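Local coordinates for protein kallikrein-10 (Homo sapiens, PDB 5LPE) that belongs to the secreted kallikrein serine peptidases, is zymogen-like and inhibited by zinc, and has a tumour-suppressor role in breast and prostate cancer, at residues A[27-32]-A[43-48]; A[92-97]-A[221-226]; A[113-118]-A[194-199]; A[121-126]-A[151-156]; A[160-165]-A[212-217]. All blocks are in the same frame, centred on the assembly; numbering follows the deposited sequence.

In the fold
Kallikrein-10 illustrates how two six-stranded barrels and the segments between them hold one active site. Interactions 1 and 2, with centres 15 Å apart, meet there: His44 of the first and Asp92 and Asp95 of the second bind the same zinc ion, and His44 ND1 lies 3.3 Å from Asp95 OD2. Interaction 3 reaches interaction 1 through Val32 CG1 and Leu114 CD1, 3.6 Å apart, and interaction 2 through Met224 packing on Leu116. Interactions 4 and 5 belong to the second barrel. Gln198 OE1 lies 3.3 Å from Ala121 N, tying interaction 3 to interaction 4, while Leu154 CD1 packs 3.8 Å from Pro214 CB, joining interaction 4 to interaction 5.

Interaction 1: residues A[27-32]-A[43-48]; sequences FHCAGV and AHCGNK. With ZN (zinc ion), chain F.
A disulfide fastens the segment that carries His44 to the barrel strand beside it, joining Cys29 SG to Cys45 SG at 2.0 Å, while His44, next to Cys45, binds a zinc ion through ND1. This is the histidine-loop disulfide of the chymotrypsin fold, linking strand 26-35 of the first barrel to the short 3-10 turn at 43-45. Each SG lies anti to its own carbonyl carbon (chi1 -79° for Cys29, -55° for Cys45). A classic beta bulge, in which His28 and Cys29 both face Leu21, is consistent with two consecutive side chains turning to the segment 43-48.

His28 makes the second link, and it meets its partners with the ring edge. Its NE2 donates to Asn47 OD1 over 2.5 Å, with OD1 nearly in the imidazole plane. The amide stands almost upright to the ring, the planes 84° apart, and NE2 approaches from above the carbonyl plane. Along the same edge CD2 lies 3.3 Å from Cys45 O. A leucine in place of His28 would probably leave Asn47 OD1 without this donor and its amide free to turn, though the disulfide would still hold the two segments together.

For His44, assigned by similarity to the charge relay, a hydrogen bond joins NE2 and Ser187 OG. Its other nitrogen is taken by the metal, which Asp92 and Asp95 also bind, consistent with zinc inhibition: His44 ND1 stands 2.1 Å from the zinc ion.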
# COMPACT_ATOMS: atom_id res chain seq x y z
N PHE A 27 -12.30 5.59 -9.12
CA PHE A 27 -11.28 4.96 -8.29
C PHE A 27 -9.90 5.16 -8.88
O PHE A 27 -9.71 5.12 -10.10
CB PHE A 27 -11.56 3.48 -8.15
CG PHE A 27 -10.65 2.79 -7.18
CD1 PHE A 27 -10.94 2.81 -5.82
CD2 PHE A 27 -9.51 2.12 -7.62
CE1 PHE A 27 -10.12 2.18 -4.92
CE2 PHE A 27 -8.68 1.48 -6.71
CZ PHE A 27 -8.98 1.50 -5.36
N HIS A 28 -8.92 5.36 -8.02
CA HIS A 28 -7.57 5.59 -8.51
C HIS A 28 -6.58 4.64 -7.84
O HIS A 28 -5.97 3.80 -8.50
CB HIS A 28 -7.15 7.04 -8.28
CG HIS A 28 -6.12 7.53 -9.26
ND1 HIS A 28 -6.41 7.76 -10.59
CD2 HIS A 28 -4.82 7.84 -9.10
CE1 HIS A 28 -5.33 8.21 -11.20
NE2 HIS A 28 -4.35 8.26 -10.32
N CYS A 29 -6.41 4.76 -6.53
CA CYS A 29 -5.42 3.97 -5.83
C CYS A 29 -5.92 3.61 -4.45
O CYS A 29 -6.86 4.20 -3.93
CB CYS A 29 -4.09 4.72 -5.71
SG CYS A 29 -3.14 4.67 -7.22
N ALA A 30 -5.25 2.64 -3.85
CA ALA A 30 -5.40 2.42 -2.43
C ALA A 30 -4.28 3.15 -1.71
O ALA A 30 -3.37 3.71 -2.32
CB ALA A 30 -5.40 0.92 -2.11
N GLY A 31 -4.35 3.13 -0.38
CA GLY A 31 -3.43 3.87 0.46
C GLY A 31 -3.60 3.42 1.89
O GLY A 31 -4.53 2.68 2.22
N VAL A 32 -2.69 3.85 2.74
CA VAL A 32 -2.77 3.48 4.14
C VAL A 32 -2.86 4.72 4.99
O VAL A 32 -2.23 5.74 4.71
CB VAL A 32 -1.57 2.63 4.57
CG1 VAL A 32 -1.99 1.71 5.71
CG2 VAL A 32 -1.08 1.85 3.43
N ALA A 43 3.66 7.01 -5.35
CA ALA A 43 3.76 8.27 -6.08
C ALA A 43 3.08 8.21 -7.45
O ALA A 43 2.49 9.20 -7.89
CB ALA A 43 5.22 8.69 -6.24
N HIS A 44 3.11 7.05 -8.13
CA HIS A 44 2.54 6.98 -9.47
C HIS A 44 1.04 7.23 -9.47
O HIS A 44 0.45 7.31 -10.55
CB HIS A 44 2.81 5.63 -10.15
CG HIS A 44 1.99 4.49 -9.63
ND1 HIS A 44 2.55 3.39 -9.02
CD2 HIS A 44 0.65 4.28 -9.63
CE1 HIS A 44 1.59 2.55 -8.65
NE2 HIS A 44 0.43 3.07 -9.01
N CYS A 45 0.43 7.32 -8.29
CA CYS A 45 -0.97 7.68 -8.11
C CYS A 45 -1.19 9.19 -8.06
O CYS A 45 -2.32 9.63 -7.84
CB CYS A 45 -1.51 7.06 -6.82
SG CYS A 45 -1.31 5.28 -6.68
N GLY A 46 -0.13 9.98 -8.23
CA GLY A 46 -0.18 11.41 -7.98
C GLY A 46 -0.62 12.28 -9.14
O GLY A 46 -0.31 13.47 -9.15
N ASN A 47 -1.33 11.70 -10.11
CA ASN A 47 -1.95 12.51 -11.17
C ASN A 47 -2.67 13.70 -10.56
O ASN A 47 -2.48 14.84 -11.00
CB ASN A 47 -2.92 11.66 -12.00
CG ASN A 47 -2.38 10.28 -12.33
OD1 ASN A 47 -2.38 9.38 -11.48
ND2 ASN A 47 -1.92 10.09 -13.56
N LYS A 48 -3.50 13.45 -9.54
CA LYS A 48 -4.09 14.47 -8.66
C LYS A 48 -5.12 15.31 -9.40
O LYS A 48 -5.08 15.41 -10.62
CB LYS A 48 -2.98 15.37 -8.07
CG LYS A 48 -2.67 15.09 -6.61
CD LYS A 48 -1.33 15.66 -6.21
CE LYS A 48 -0.24 14.60 -6.27
NZ LYS A 48 1.13 15.14 -5.98
ZN ZN F . 4.58 3.13 -9.48

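Interaction 2: residues A[92-97]-A[221-226]; sequences DEHDLM and CKYMSW. With ZN (zinc ion), chain F.
His94 and Tyr223 meet at their edges, planes 75° apart and centroids separated by 5.5 Å, without stacking. The Tyr223 hydroxyl comes to the edge of the imidazole, close to its plane, and pairs with His94 ND1 in a hydrogen bond whose donor could be either group. The modelled OH to ND1 separation of 2.4 Å is very short, and at this resolution its exact value is doubtful. With CG anti to its carbonyl carbon (chi1 -69°), Tyr223 extends its phenol toward the loop 92-97 and brings the hydroxyl to His94.

Leu96 addresses the same tyrosine quite differently. Its CD2 methyl sits over one face of the phenol in a CH-pi contact, 4.0 Å from the ring centroid and 28° off the normal. Farther back on the leucine, CB is 4.0 Å from Trp226 CZ3, and Leu96 thus touches both aromatic side chains of the C-terminal segment.

In the double-barrel chymotrypsin fold these aromatics belong to the start of the C-terminal helix, 224-230, with Tyr223 at its N-cap position. The helix begins here against the loop that delivers Asp95, the charge-relay aspartate by similarity. His76 adds to the aromatic group, meeting Tyr223 and Trp226 edge-to-face and also lying against His94.

On the metal-binding side of the loop, Asp92 OD2 binds zinc at 1.9 Å and Asp95 OD2 at 2.1 Å, with His44 as the third protein ligand. Asp95 OD2 also takes a hydrogen bond from Ser202 OG, and Asp92 OD1 a weak one from Tyr79.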
# COMPACT_ATOMS: atom_id res chain seq x y z
N ASP A 92 8.46 2.82 -12.02
CA ASP A 92 8.58 3.94 -11.09
C ASP A 92 9.51 3.55 -9.96
O ASP A 92 9.33 2.51 -9.31
CB ASP A 92 7.24 4.34 -10.48
CG ASP A 92 6.08 4.04 -11.36
OD1 ASP A 92 5.78 4.86 -12.24
OD2 ASP A 92 5.45 2.99 -11.11
N GLU A 93 10.48 4.40 -9.68
CA GLU A 93 11.42 4.10 -8.62
C GLU A 93 11.31 5.15 -7.53
O GLU A 93 11.19 6.35 -7.82
CB GLU A 93 12.84 3.96 -9.21
CG GLU A 93 12.96 2.92 -10.38
CD GLU A 93 12.14 1.59 -10.24
OE1 GLU A 93 11.84 0.97 -11.29
OE2 GLU A 93 11.82 1.14 -9.11
N HIS A 94 11.31 4.68 -6.27
CA HIS A 94 10.96 5.49 -5.09
C HIS A 94 9.52 6.00 -5.16
O HIS A 94 9.25 7.14 -4.78
CB HIS A 94 11.91 6.69 -4.90
CG HIS A 94 13.32 6.33 -4.55
ND1 HIS A 94 13.66 5.59 -3.44
CD2 HIS A 94 14.49 6.66 -5.15
CE1 HIS A 94 14.97 5.46 -3.38
NE2 HIS A 94 15.50 6.10 -4.41
N ASP A 95 8.57 5.17 -5.60
CA ASP A 95 7.24 5.74 -5.76
C ASP A 95 6.52 5.59 -4.43
O ASP A 95 5.96 4.54 -4.11
CB ASP A 95 6.45 5.13 -6.93
CG ASP A 95 6.36 3.63 -6.89
OD1 ASP A 95 7.14 3.00 -6.14
OD2 ASP A 95 5.52 3.08 -7.65
N LEU A 96 6.46 6.71 -3.73
CA LEU A 96 5.86 6.91 -2.43
C LEU A 96 5.31 8.32 -2.45
O LEU A 96 5.95 9.23 -2.97
CB LEU A 96 6.88 6.78 -1.30
CG LEU A 96 6.67 5.64 -0.33
CD1 LEU A 96 6.49 4.36 -1.10
CD2 LEU A 96 7.85 5.57 0.61
N MET A 97 4.11 8.49 -1.92
CA MET A 97 3.51 9.81 -1.89
C MET A 97 2.73 9.90 -0.59
O MET A 97 2.02 8.96 -0.22
CB MET A 97 2.62 10.02 -3.12
CG MET A 97 1.94 11.35 -3.21
SD MET A 97 0.87 11.51 -4.67
CE MET A 97 -0.19 10.08 -4.52
N CYS A 221 10.40 0.38 5.64
CA CYS A 221 11.40 0.51 6.70
C CYS A 221 12.67 1.21 6.24
O CYS A 221 13.54 1.46 7.08
CB CYS A 221 11.81 -0.86 7.23
SG CYS A 221 12.74 -1.84 6.01
N LYS A 222 12.82 1.47 4.94
CA LYS A 222 13.91 2.28 4.42
C LYS A 222 13.54 3.75 4.26
O LYS A 222 14.42 4.55 3.95
CB LYS A 222 14.37 1.76 3.05
CG LYS A 222 14.55 0.24 2.96
CD LYS A 222 15.55 -0.25 3.99
CE LYS A 222 16.28 -1.47 3.51
NZ LYS A 222 17.26 -1.87 4.55
N TYR A 223 12.26 4.09 4.36
CA TYR A 223 11.77 5.44 4.15
C TYR A 223 11.37 6.18 5.43
O TYR A 223 10.82 7.28 5.34
CB TYR A 223 10.64 5.40 3.12
CG TYR A 223 11.19 5.04 1.75
CD1 TYR A 223 11.36 3.72 1.38
CD2 TYR A 223 11.60 6.03 0.85
CE1 TYR A 223 11.88 3.38 0.15
CE2 TYR A 223 12.13 5.69 -0.40
CZ TYR A 223 12.26 4.36 -0.74
OH TYR A 223 12.79 3.98 -1.95
N MET A 224 11.61 5.60 6.60
CA MET A 224 11.06 6.17 7.83
C MET A 224 11.56 7.59 8.10
O MET A 224 10.81 8.42 8.63
CB MET A 224 11.39 5.26 9.02
CG MET A 224 10.62 3.96 8.97
SD MET A 224 8.93 4.36 8.59
CE MET A 224 8.43 5.13 10.13
N SER A 225 12.81 7.89 7.75
CA SER A 225 13.32 9.25 7.94
C SER A 225 12.44 10.26 7.25
O SER A 225 12.01 11.25 7.85
CB SER A 225 14.76 9.35 7.43
OG SER A 225 15.65 8.63 8.26
N TRP A 226 12.15 10.03 5.96
CA TRP A 226 11.32 10.96 5.20
C TRP A 226 9.88 10.95 5.70
O TRP A 226 9.29 12.01 5.89
CB TRP A 226 11.39 10.60 3.71
CG TRP A 226 10.46 11.38 2.84
CD1 TRP A 226 10.60 12.69 2.46
CD2 TRP A 226 9.26 10.91 2.22
NE1 TRP A 226 9.55 13.06 1.66
CE2 TRP A 226 8.71 11.98 1.49
CE3 TRP A 226 8.59 9.69 2.22
CZ2 TRP A 226 7.52 11.87 0.77
CZ3 TRP A 226 7.41 9.58 1.50
CH2 TRP A 226 6.89 10.67 0.79
ZN ZN F . 4.58 3.13 -9.48

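Interaction 3: residues A[113-118]-A[194-199]; sequences ALQLPY and DETLQG
The backbone N of Leu197 reaches Gln115 O in a weak hydrogen bond, 3.4 Å long with an angle of 143° at the hydrogen, and side chains do most of the joining. Leu114 turns CD1 onto Leu197 CB at 3.5 Å, the two leucines crossing at about a right angle, while its other methyl, CD2, lies against Glu195 O. Leu197 has CG anti to its backbone N (chi1 177°), which carries CD2 alongside Leu116, where the two CD2 methyls are 4.1 Å apart and the two side chains run alongside in the same direction.

Pro117 sets its CB, CG and CD edge along Leu197 O. Its CB also meets the amide of Gln198, with NE2 3.7 Å away; that amide is itself held by Arg119 O and, weakly, by Ala121 N. Toward the surface, Tyr118 crosses Thr196, CE1 standing 3.9 Å from CG2.

The contact lays the segment connecting the two barrels of this chymotrypsin-type fold over strand 196-203. Val32 and Val34 of strand 26-35 in the first barrel pack on Leu197, Val192 of strand 190-193 touches Leu114, and helix 224-230 sends Met224 against Leu116 and Pro117.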
# COMPACT_ATOMS: atom_id res chain seq x y z
N ALA A 113 -4.92 4.52 12.43
CA ALA A 113 -3.68 4.43 11.68
C ALA A 113 -3.07 3.03 11.83
O ALA A 113 -3.36 2.28 12.77
CB ALA A 113 -2.69 5.51 12.13
N LEU A 114 -2.23 2.67 10.85
CA LEU A 114 -1.40 1.47 10.86
C LEU A 114 -0.00 1.81 11.38
O LEU A 114 0.66 2.71 10.85
CB LEU A 114 -1.32 0.86 9.45
CG LEU A 114 -1.25 -0.65 9.15
CD1 LEU A 114 -0.57 -0.84 7.80
CD2 LEU A 114 -0.66 -1.52 10.26
N GLN A 115 0.42 1.11 12.44
CA GLN A 115 1.75 1.30 12.97
C GLN A 115 2.78 1.17 11.85
O GLN A 115 2.74 0.22 11.07
CB GLN A 115 2.01 0.27 14.07
CG GLN A 115 3.33 0.43 14.82
CD GLN A 115 3.55 -0.69 15.80
OE1 GLN A 115 4.10 -0.49 16.88
NE2 GLN A 115 3.15 -1.90 15.41
N LEU A 116 3.66 2.16 11.74
CA LEU A 116 4.78 2.16 10.80
C LEU A 116 5.85 1.13 11.20
O LEU A 116 5.95 0.75 12.37
CB LEU A 116 5.36 3.56 10.74
CG LEU A 116 4.47 4.60 10.07
CD1 LEU A 116 4.90 6.00 10.46
CD2 LEU A 116 4.47 4.37 8.55
N PRO A 117 6.65 0.66 10.25
CA PRO A 117 7.68 -0.34 10.60
C PRO A 117 8.73 0.27 11.51
O PRO A 117 9.23 1.37 11.25
CB PRO A 117 8.27 -0.74 9.24
CG PRO A 117 8.10 0.44 8.41
CD PRO A 117 6.76 1.06 8.84
N TYR A 118 9.05 -0.44 12.59
CA TYR A 118 10.18 -0.15 13.46
C TYR A 118 11.38 -1.03 13.12
O TYR A 118 12.39 -0.99 13.84
CB TYR A 118 9.77 -0.30 14.93
CG TYR A 118 9.20 -1.65 15.28
CD1 TYR A 118 7.86 -1.94 15.09
CD2 TYR A 118 10.00 -2.64 15.82
CE1 TYR A 118 7.34 -3.16 15.42
CE2 TYR A 118 9.50 -3.87 16.15
CZ TYR A 118 8.17 -4.13 15.95
OH TYR A 118 7.68 -5.37 16.30
N ASP A 194 2.70 -8.80 10.55
CA ASP A 194 2.52 -8.72 12.01
C ASP A 194 1.96 -7.35 12.42
O ASP A 194 2.46 -6.70 13.34
CB ASP A 194 3.83 -9.03 12.75
CG ASP A 194 3.60 -9.87 14.01
OD1 ASP A 194 2.46 -9.86 14.51
OD2 ASP A 194 4.56 -10.51 14.52
N GLU A 195 0.89 -6.94 11.73
CA GLU A 195 0.22 -5.65 11.99
C GLU A 195 1.19 -4.47 11.98
O GLU A 195 1.05 -3.51 12.74
CB GLU A 195 -0.57 -5.72 13.30
CG GLU A 195 -1.88 -6.48 13.16
CD GLU A 195 -3.04 -5.62 13.54
OE1 GLU A 195 -4.16 -6.14 13.67
OE2 GLU A 195 -2.81 -4.41 13.71
N THR A 196 2.18 -4.57 11.10
CA THR A 196 3.06 -3.49 10.67
C THR A 196 2.93 -3.30 9.16
O THR A 196 2.53 -4.21 8.42
CB THR A 196 4.54 -3.80 11.03
OG1 THR A 196 4.67 -5.20 11.29
CG2 THR A 196 5.03 -3.02 12.24
N LEU A 197 3.28 -2.10 8.70
CA LEU A 197 3.25 -1.74 7.29
C LEU A 197 4.67 -1.92 6.76
O LEU A 197 5.55 -1.11 7.07
CB LEU A 197 2.81 -0.30 7.12
CG LEU A 197 2.79 0.29 5.72
CD1 LEU A 197 1.50 -0.13 5.01
CD2 LEU A 197 2.89 1.76 5.88
N GLN A 198 4.91 -2.97 6.00
CA GLN A 198 6.23 -3.12 5.42
C GLN A 198 6.33 -2.64 3.97
O GLN A 198 7.45 -2.41 3.50
CB GLN A 198 6.67 -4.58 5.56
CG GLN A 198 6.92 -5.02 7.03
CD GLN A 198 8.18 -4.40 7.62
OE1 GLN A 198 9.05 -3.91 6.90
NE2 GLN A 198 8.27 -4.41 8.94
N GLY A 199 5.23 -2.40 3.26
CA GLY A 199 5.36 -2.09 1.85
C GLY A 199 4.14 -1.42 1.25
O GLY A 199 3.00 -1.68 1.66

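Interaction 4: residues A[121-126]-A[151-156]; sequences AQPGDQ and ITILSP
Ile153 overlaps the turn at Pro123, its CG2 methyl 3.6 Å from Pro123 CA and its CB 3.5 Å from Gln122 O. With CG1 anti to the carbonyl carbon (chi1 -56°) and CG2 anti to the backbone N, the side chain straddles the turn: CG2 lies against Pro123 and the Gln122 carbonyl, and CG1 near Asp125 CB and O. A glycine in place of Ile153 would probably open a gap beneath Gln122 and Pro123 while leaving the backbone bonds possible.

This type II beta turn, Gln122 to Asp125, has Pro123 and Gly124 at its centre, and Asp125 N closes it onto Gln122 O. The positive phi of Gly124 (101°) suits a residue without a side chain. Asp125 OD2 braces the turn with a weak bond from Gln122 N. Two bonds tie it to 151-156, Gly124 N to Ile153 O at 2.8 Å and Ile153 N to Asp125 O at 3.2 Å. Pro123 CG also packs on Ser155 CB at 3.7 Å.

Past the turn, Gln126 and Thr152 form an antiparallel non-hydrogen-bonded pair between strands 126-131 and 147-153 of the second barrel, and Ile153 also touches Cys127 of the former and Leu191 of strand 190-193.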
# COMPACT_ATOMS: atom_id res chain seq x y z
N ALA A 121 11.18 -6.35 7.48
CA ALA A 121 10.71 -7.72 7.41
C ALA A 121 11.66 -8.52 6.54
O ALA A 121 12.15 -8.04 5.52
CB ALA A 121 9.29 -7.77 6.87
N GLN A 122 11.96 -9.73 6.99
CA GLN A 122 12.93 -10.56 6.30
C GLN A 122 12.26 -11.52 5.32
O GLN A 122 11.09 -11.87 5.48
CB GLN A 122 13.75 -11.34 7.31
CG GLN A 122 14.42 -10.45 8.35
CD GLN A 122 15.39 -9.44 7.76
OE1 GLN A 122 16.06 -9.71 6.76
NE2 GLN A 122 15.47 -8.26 8.38
N PRO A 123 13.00 -11.95 4.30
CA PRO A 123 12.50 -13.02 3.44
C PRO A 123 12.07 -14.23 4.26
O PRO A 123 12.74 -14.62 5.22
CB PRO A 123 13.70 -13.35 2.55
CG PRO A 123 14.47 -12.07 2.48
CD PRO A 123 14.28 -11.40 3.82
N GLY A 124 10.93 -14.79 3.90
CA GLY A 124 10.35 -15.91 4.61
C GLY A 124 9.23 -15.54 5.55
O GLY A 124 8.51 -16.44 6.01
N ASP A 125 9.03 -14.25 5.83
CA ASP A 125 7.99 -13.83 6.74
C ASP A 125 6.64 -13.98 6.06
O ASP A 125 6.52 -13.77 4.85
CB ASP A 125 8.18 -12.38 7.18
CG ASP A 125 9.42 -12.18 8.02
OD1 ASP A 125 10.27 -13.09 8.08
OD2 ASP A 125 9.55 -11.09 8.61
N GLN A 126 5.63 -14.28 6.85
CA GLN A 126 4.30 -14.37 6.35
C GLN A 126 3.59 -13.03 6.57
O GLN A 126 3.43 -12.57 7.64
CB GLN A 126 3.59 -15.57 6.94
CG GLN A 126 3.89 -16.84 6.18
CD GLN A 126 2.71 -17.76 6.08
OE1 GLN A 126 2.10 -17.93 5.04
NE2 GLN A 126 2.37 -18.36 7.16
N ILE A 151 1.00 -13.66 2.08
CA ILE A 151 2.07 -13.40 1.13
C ILE A 151 3.37 -13.71 1.82
O ILE A 151 3.51 -13.51 3.04
CB ILE A 151 2.00 -11.93 0.60
CG1 ILE A 151 2.03 -11.90 -0.93
CG2 ILE A 151 3.13 -11.11 1.16
CD1 ILE A 151 1.49 -10.63 -1.55
N THR A 152 4.33 -14.16 1.03
CA THR A 152 5.64 -14.58 1.53
C THR A 152 6.70 -13.64 1.02
O THR A 152 6.86 -13.49 -0.19
CB THR A 152 5.96 -16.02 1.11
OG1 THR A 152 4.92 -16.90 1.58
CG2 THR A 152 7.30 -16.46 1.66
N ILE A 153 7.42 -12.99 1.93
CA ILE A 153 8.51 -12.13 1.48
C ILE A 153 9.54 -13.01 0.78
O ILE A 153 9.99 -14.02 1.34
CB ILE A 153 9.13 -11.35 2.64
CG1 ILE A 153 8.09 -10.53 3.40
CG2 ILE A 153 10.26 -10.47 2.12
CD1 ILE A 153 7.49 -9.42 2.61
N LEU A 154 9.88 -12.66 -0.44
CA LEU A 154 10.95 -13.32 -1.16
C LEU A 154 12.21 -12.50 -0.99
O LEU A 154 12.21 -11.41 -0.42
CB LEU A 154 10.59 -13.48 -2.63
CG LEU A 154 9.27 -14.20 -2.92
CD1 LEU A 154 9.10 -14.36 -4.42
CD2 LEU A 154 9.23 -15.54 -2.20
N SER A 155 13.27 -12.98 -1.57
CA SER A 155 14.43 -12.19 -1.27
C SER A 155 14.83 -11.36 -2.47
O SER A 155 14.51 -11.73 -3.61
CB SER A 155 15.59 -13.11 -0.88
OG SER A 155 15.55 -14.27 -1.69
N PRO A 156 15.54 -10.22 -2.27
CA PRO A 156 15.81 -9.31 -3.39
C PRO A 156 16.77 -9.91 -4.40
O PRO A 156 17.73 -9.27 -4.85
CB PRO A 156 16.42 -8.09 -2.70
CG PRO A 156 16.94 -8.60 -1.36
CD PRO A 156 15.99 -9.67 -0.98

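Interaction 5: residues A[160-165]-A[212-217]; sequences EVFYPG and QHPAVY
Phe162 and Tyr163 both place CG anti to the carbonyl carbon (chi1 -67° and -53°), and in and just after the short, weakly bonded helix this sends two successive rings toward the segment 212-217. Phe162 offers a face. Pro214 CD stands almost over its centre, 3.6 Å from the ring centroid and 13° off the normal, a close CH-pi contact between a proline edge and an aromatic face. Farther round the ring, CE2 comes within 3.4 Å of Gln212 O.

Tyr163 works through its hydroxyl end instead. Its OH lies 3.0 Å from Pro214 O, with that oxygen in the plane of the phenol ring; a hydrogen bond is likely, although another acceptor is within reach of the same proton. The same OH is 3.4 Å from His213 CD2, at the rim of the imidazole, whose NE2 is committed to Val205 O. The side chains of Tyr163 and Val216 run antiparallel side by side, CE2 reaching CG2 at 4.2 Å. Pro214 is thus used twice, its ring by the phenylalanine and its carbonyl by the tyrosine.

Beyond the aromatics the chain folds back on itself, Gly165 N donating to Glu160 OE1 over 3.1 Å.

In this chymotrypsin-type domain the contact packs the helix 159-162 region on the approach to strand 215-219. The Cys159-Cys173 disulfide ties that helix to strand 171-176, which adjoins 215-219 in the second barrel, and from strand 196-203, on the other flank of 215-219, Trp203 meets Tyr163 edge-to-face.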
# COMPACT_ATOMS: atom_id res chain seq x y z
N GLU A 160 14.84 -10.82 -9.13
CA GLU A 160 15.65 -10.56 -10.31
C GLU A 160 15.49 -11.67 -11.33
O GLU A 160 15.81 -11.47 -12.51
CB GLU A 160 17.12 -10.40 -9.90
CG GLU A 160 17.94 -9.46 -10.78
CD GLU A 160 18.54 -10.14 -12.00
OE1 GLU A 160 18.99 -9.41 -12.91
OE2 GLU A 160 18.57 -11.39 -12.06
N VAL A 161 14.99 -12.83 -10.91
CA VAL A 161 14.68 -13.91 -11.84
C VAL A 161 13.45 -13.57 -12.66
O VAL A 161 13.43 -13.74 -13.88
CB VAL A 161 14.52 -15.23 -11.06
CG1 VAL A 161 13.69 -16.24 -11.86
CG2 VAL A 161 15.88 -15.80 -10.72
N PHE A 162 12.40 -13.08 -12.01
CA PHE A 162 11.20 -12.74 -12.75
C PHE A 162 11.33 -11.42 -13.50
O PHE A 162 10.66 -11.23 -14.52
CB PHE A 162 10.01 -12.68 -11.82
CG PHE A 162 9.65 -13.99 -11.23
CD1 PHE A 162 10.27 -14.44 -10.07
CD2 PHE A 162 8.70 -14.79 -11.85
CE1 PHE A 162 9.94 -15.66 -9.53
CE2 PHE A 162 8.37 -16.02 -11.32
CZ PHE A 162 8.99 -16.46 -10.15
N TYR A 163 12.17 -10.52 -13.00
CA TYR A 163 12.35 -9.19 -13.57
C TYR A 163 13.84 -8.91 -13.71
O TYR A 163 14.40 -8.10 -12.96
CB TYR A 163 11.68 -8.12 -12.71
CG TYR A 163 10.23 -8.42 -12.41
CD1 TYR A 163 9.26 -8.29 -13.40
CD2 TYR A 163 9.82 -8.83 -11.15
CE1 TYR A 163 7.94 -8.56 -13.14
CE2 TYR A 163 8.49 -9.10 -10.89
CZ TYR A 163 7.56 -8.96 -11.90
OH TYR A 163 6.22 -9.22 -11.67
N PRO A 164 14.52 -9.59 -14.63
CA PRO A 164 15.97 -9.39 -14.78
C PRO A 164 16.31 -7.97 -15.18
O PRO A 164 15.85 -7.47 -16.20
CB PRO A 164 16.35 -10.40 -15.86
CG PRO A 164 15.08 -10.70 -16.58
CD PRO A 164 13.98 -10.56 -15.59
N GLY A 165 17.19 -7.34 -14.40
CA GLY A 165 17.46 -5.93 -14.54
C GLY A 165 16.74 -5.06 -13.53
O GLY A 165 16.78 -3.83 -13.66
N GLN A 212 2.13 -16.94 -10.12
CA GLN A 212 3.53 -17.33 -10.22
C GLN A 212 4.45 -16.12 -10.13
O GLN A 212 5.53 -16.23 -9.54
CB GLN A 212 3.74 -18.13 -11.51
CG GLN A 212 3.00 -19.49 -11.50
CD GLN A 212 3.53 -20.55 -12.48
OE1 GLN A 212 4.62 -20.40 -13.04
NE2 GLN A 212 2.76 -21.61 -12.69
N HIS A 213 4.02 -14.94 -10.65
CA HIS A 213 5.00 -13.86 -10.49
C HIS A 213 4.74 -13.06 -9.21
O HIS A 213 3.58 -12.82 -8.85
CB HIS A 213 4.94 -12.92 -11.69
CG HIS A 213 3.63 -12.23 -11.84
ND1 HIS A 213 2.47 -12.90 -12.18
CD2 HIS A 213 3.27 -10.94 -11.66
CE1 HIS A 213 1.46 -12.04 -12.22
NE2 HIS A 213 1.92 -10.85 -11.91
N PRO A 214 5.80 -12.67 -8.50
CA PRO A 214 5.63 -11.82 -7.32
C PRO A 214 5.44 -10.36 -7.67
O PRO A 214 5.87 -9.87 -8.72
CB PRO A 214 6.96 -12.02 -6.57
CG PRO A 214 7.93 -12.14 -7.67
CD PRO A 214 7.22 -13.02 -8.70
N ALA A 215 4.79 -9.64 -6.76
CA ALA A 215 4.63 -8.21 -6.93
C ALA A 215 5.80 -7.49 -6.30
O ALA A 215 6.59 -8.06 -5.55
CB ALA A 215 3.32 -7.73 -6.30
N VAL A 216 5.86 -6.19 -6.55
CA VAL A 216 7.00 -5.37 -6.17
C VAL A 216 6.46 -4.25 -5.30
O VAL A 216 5.69 -3.40 -5.77
CB VAL A 216 7.76 -4.83 -7.38
CG1 VAL A 216 8.84 -3.84 -6.94
CG2 VAL A 216 8.38 -5.97 -8.15
N TYR A 217 6.85 -4.25 -4.02
CA TYR A 217 6.41 -3.28 -3.04
C TYR A 217 7.57 -2.38 -2.65
O TYR A 217 8.74 -2.80 -2.65
CB TYR A 217 5.87 -3.97 -1.79
CG TYR A 217 4.56 -4.68 -1.99
CD1 TYR A 217 4.50 -5.94 -2.58
CD2 TYR A 217 3.37 -4.11 -1.53
CE1 TYR A 217 3.29 -6.59 -2.75
CE2 TYR A 217 2.15 -4.76 -1.69
CZ TYR A 217 2.11 -6.00 -2.30
OH TYR A 217 0.89 -6.65 -2.47